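Local coordinates for carbonic anhydrase (Coccomyxa sp. PA, PDB 3UCO), which probably catalyses the reversible hydration of carbon dioxide to hydrogencarbonate, as a beta-class carbonic anhydrase with one zinc ion per subunit, at residues P40-I45 and I95-V100. Residues are numbered along the deposited sequence; the frame is centred on the assembly and turned at random.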
loop_
_atom_site.group_PDB
_atom_site.type_symbol
_atom_site.label_atom_id
_atom_site.label_comp_id
_atom_site.label_asym_id
_atom_site.label_seq_id
_atom_site.Cartn_x
_atom_site.Cartn_y
_atom_site.Cartn_z
ATOM N N PRO A 40 26.007 4.777 7.681
ATOM C CA PRO A 40 25.485 4.787 9.032
ATOM C C PRO A 40 25.531 3.365 9.650
ATOM O O PRO A 40 25.521 2.358 8.949
ATOM C CB PRO A 40 24.035 5.239 8.816
ATOM C CG PRO A 40 23.684 4.631 7.479
ATOM C CD PRO A 40 24.924 4.843 6.666
ATOM N N GLU A 41 25.549 3.303 10.967
ATOM C CA GLU A 41 25.465 2.022 11.662
ATOM C C GLU A 41 24.104 1.720 12.265
ATOM O O GLU A 41 23.843 0.559 12.609
ATOM C CB GLU A 41 26.530 1.983 12.749
ATOM C CG GLU A 41 27.917 2.248 12.136
ATOM C CD GLU A 41 29.028 1.508 12.838
ATOM O OE1 GLU A 41 29.926 0.979 12.113
ATOM O OE2 GLU A 41 28.985 1.452 14.106
ATOM N N TYR A 42 23.264 2.763 12.381
ATOM C CA TYR A 42 21.892 2.677 12.893
ATOM C C TYR A 42 20.843 2.956 11.826
ATOM O O TYR A 42 20.982 3.933 11.018
ATOM C CB TYR A 42 21.646 3.671 14.054
ATOM C CG TYR A 42 22.565 3.386 15.196
ATOM C CD1 TYR A 42 22.265 2.389 16.125
ATOM C CD2 TYR A 42 23.778 4.033 15.286
ATOM C CE1 TYR A 42 23.149 2.073 17.158
ATOM C CE2 TYR A 42 24.660 3.714 16.256
ATOM C CZ TYR A 42 24.348 2.744 17.198
ATOM O OH TYR A 42 25.252 2.499 18.180
ATOM N N LEU A 43 19.803 2.122 11.846
ATOM C CA LEU A 43 18.551 2.472 11.253
ATOM C C LEU A 43 17.659 2.870 12.408
ATOM O O LEU A 43 17.542 2.148 13.385
ATOM C CB LEU A 43 17.923 1.280 10.521
ATOM C CG LEU A 43 16.424 1.442 10.176
ATOM C CD1 LEU A 43 16.136 2.802 9.533
ATOM C CD2 LEU A 43 15.854 0.292 9.305
ATOM N N TYR A 44 16.949 3.981 12.310
ATOM C CA TYR A 44 16.049 4.283 13.399
ATOM C C TYR A 44 14.629 4.383 12.891
ATOM O O TYR A 44 14.399 5.061 11.913
ATOM C CB TYR A 44 16.506 5.543 14.036
ATOM C CG TYR A 44 15.507 6.263 14.875
ATOM C CD1 TYR A 44 15.687 6.345 16.290
ATOM C CD2 TYR A 44 14.420 6.914 14.285
ATOM C CE1 TYR A 44 14.812 7.052 17.074
ATOM C CE2 TYR A 44 13.519 7.643 15.058
ATOM C CZ TYR A 44 13.726 7.720 16.468
ATOM O OH TYR A 44 12.836 8.412 17.270
ATOM N N ILE A 45 13.695 3.675 13.533
ATOM C CA ILE A 45 12.285 3.734 13.203
ATOM C C ILE A 45 11.516 4.396 14.388
ATOM O O ILE A 45 11.410 3.809 15.463
ATOM C CB ILE A 45 11.718 2.314 12.932
ATOM C CG1 ILE A 45 12.417 1.681 11.737
ATOM C CG2 ILE A 45 10.174 2.372 12.716
ATOM C CD1 ILE A 45 12.282 0.129 11.666
ATOM N N ILE A 95 23.788 -1.871 7.789
ATOM C CA ILE A 95 23.726 -1.277 9.139
ATOM C C ILE A 95 23.817 -2.423 10.150
ATOM O O ILE A 95 23.786 -3.611 9.791
ATOM C CB ILE A 95 22.464 -0.389 9.374
ATOM C CG1 ILE A 95 21.182 -1.132 8.979
ATOM C CG2 ILE A 95 22.543 0.877 8.609
ATOM C CD1 ILE A 95 20.390 -1.571 10.125
ATOM N N LYS A 96 23.976 -2.068 11.407
ATOM C CA LYS A 96 24.240 -3.076 12.457
ATOM C C LYS A 96 23.165 -3.060 13.518
ATOM O O LYS A 96 22.938 -4.056 14.129
ATOM C CB LYS A 96 25.616 -2.811 13.123
ATOM C CG LYS A 96 26.805 -3.338 12.308
ATOM C CD LYS A 96 28.111 -2.790 12.857
ATOM C CE LYS A 96 29.242 -2.904 11.813
ATOM N NZ LYS A 96 30.554 -3.006 12.524
ATOM N N HIS A 97 22.520 -1.915 13.729
ATOM C CA HIS A 97 21.539 -1.768 14.782
ATOM C C HIS A 97 20.267 -1.070 14.312
ATOM O O HIS A 97 20.333 -0.042 13.614
ATOM C CB HIS A 97 22.176 -1.014 15.985
ATOM C CG HIS A 97 23.602 -1.411 16.258
ATOM N ND1 HIS A 97 23.958 -2.687 16.665
ATOM C CD2 HIS A 97 24.760 -0.714 16.152
ATOM C CE1 HIS A 97 25.271 -2.750 16.812
ATOM N NE2 HIS A 97 25.782 -1.570 16.502
ATOM N N ILE A 98 19.114 -1.601 14.711
ATOM C CA ILE A 98 17.813 -1.042 14.363
ATOM C C ILE A 98 17.190 -0.555 15.652
ATOM O O ILE A 98 16.955 -1.354 16.578
ATOM C CB ILE A 98 16.939 -2.109 13.703
ATOM C CG1 ILE A 98 17.551 -2.524 12.349
ATOM C CG2 ILE A 98 15.537 -1.638 13.536
ATOM C CD1 ILE A 98 16.946 -3.798 11.754
ATOM N N LEU A 99 16.986 0.756 15.775
ATOM C CA LEU A 99 16.289 1.278 16.949
ATOM C C LEU A 99 14.827 1.513 16.619
ATOM O O LEU A 99 14.516 2.284 15.714
ATOM C CB LEU A 99 16.917 2.573 17.458
ATOM C CG LEU A 99 18.437 2.558 17.425
ATOM C CD1 LEU A 99 18.924 3.970 17.466
ATOM C CD2 LEU A 99 18.955 1.760 18.624
ATOM N N VAL A 100 13.942 0.837 17.342
ATOM C CA VAL A 100 12.525 1.025 17.199
ATOM C C VAL A 100 12.161 1.813 18.426
ATOM O O VAL A 100 12.284 1.304 19.546
ATOM C CB VAL A 100 11.730 -0.326 17.186
ATOM C CG1 VAL A 100 10.254 -0.073 16.986
ATOM C CG2 VAL A 100 12.285 -1.324 16.140
HETATM O O HOH W 1 27.907 0.439 16.089
#
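Leu-43 and Ile-98 pair in the parallel sheet core of the beta-carbonic anhydrase fold, where strand 42-47 lies between strands 97-103 and 65-70. On their face of the sheet Leu-43 CB rests as a bump against the notch between two isoleucine branches, 3.8 Å from Ile-95 CD1 and with Ile-98 CG1 beside it, while Ile-45 CD1 runs alongside Ile-98 CG2. Helices 80-92 and 146-167 close over this layer. On the other face, Tyr-42 leans across to its neighbour: with CG anti to the carbonyl carbon (chi1 -60°), its ring comes obliquely up to His-97, Tyr-42 CE1 lying 3.4 Å from His-97 CD2, the planes at 37°. Leu-99 CD1 fills the hollow between the tyrosines, 3.9 Å from Tyr-42 CD1, and Leu-9 of the second subunit packs on this leucine. With alanine in place of Tyr-42, a gap would probably open beside Leu-99 CD1 and the His-97 ring would lose its aromatic neighbour. The imidazole is also held by a hydrogen bond between ND1 and Ser-182 OG, and Lys-96 CB sits over one face. Leu-43 N to His-97 O, Leu-99 N to Leu-43 O and Ile-45 N to Leu-99 O make the ladder, which leads toward the zinc ligands Cys-47 and His-103. At its start, Glu-41 O grips two amides, Lys-96 N at 2.9 Å and His-97 N at 3.0 Å, while one water bridges Glu-41 OE2 and His-97 NE2.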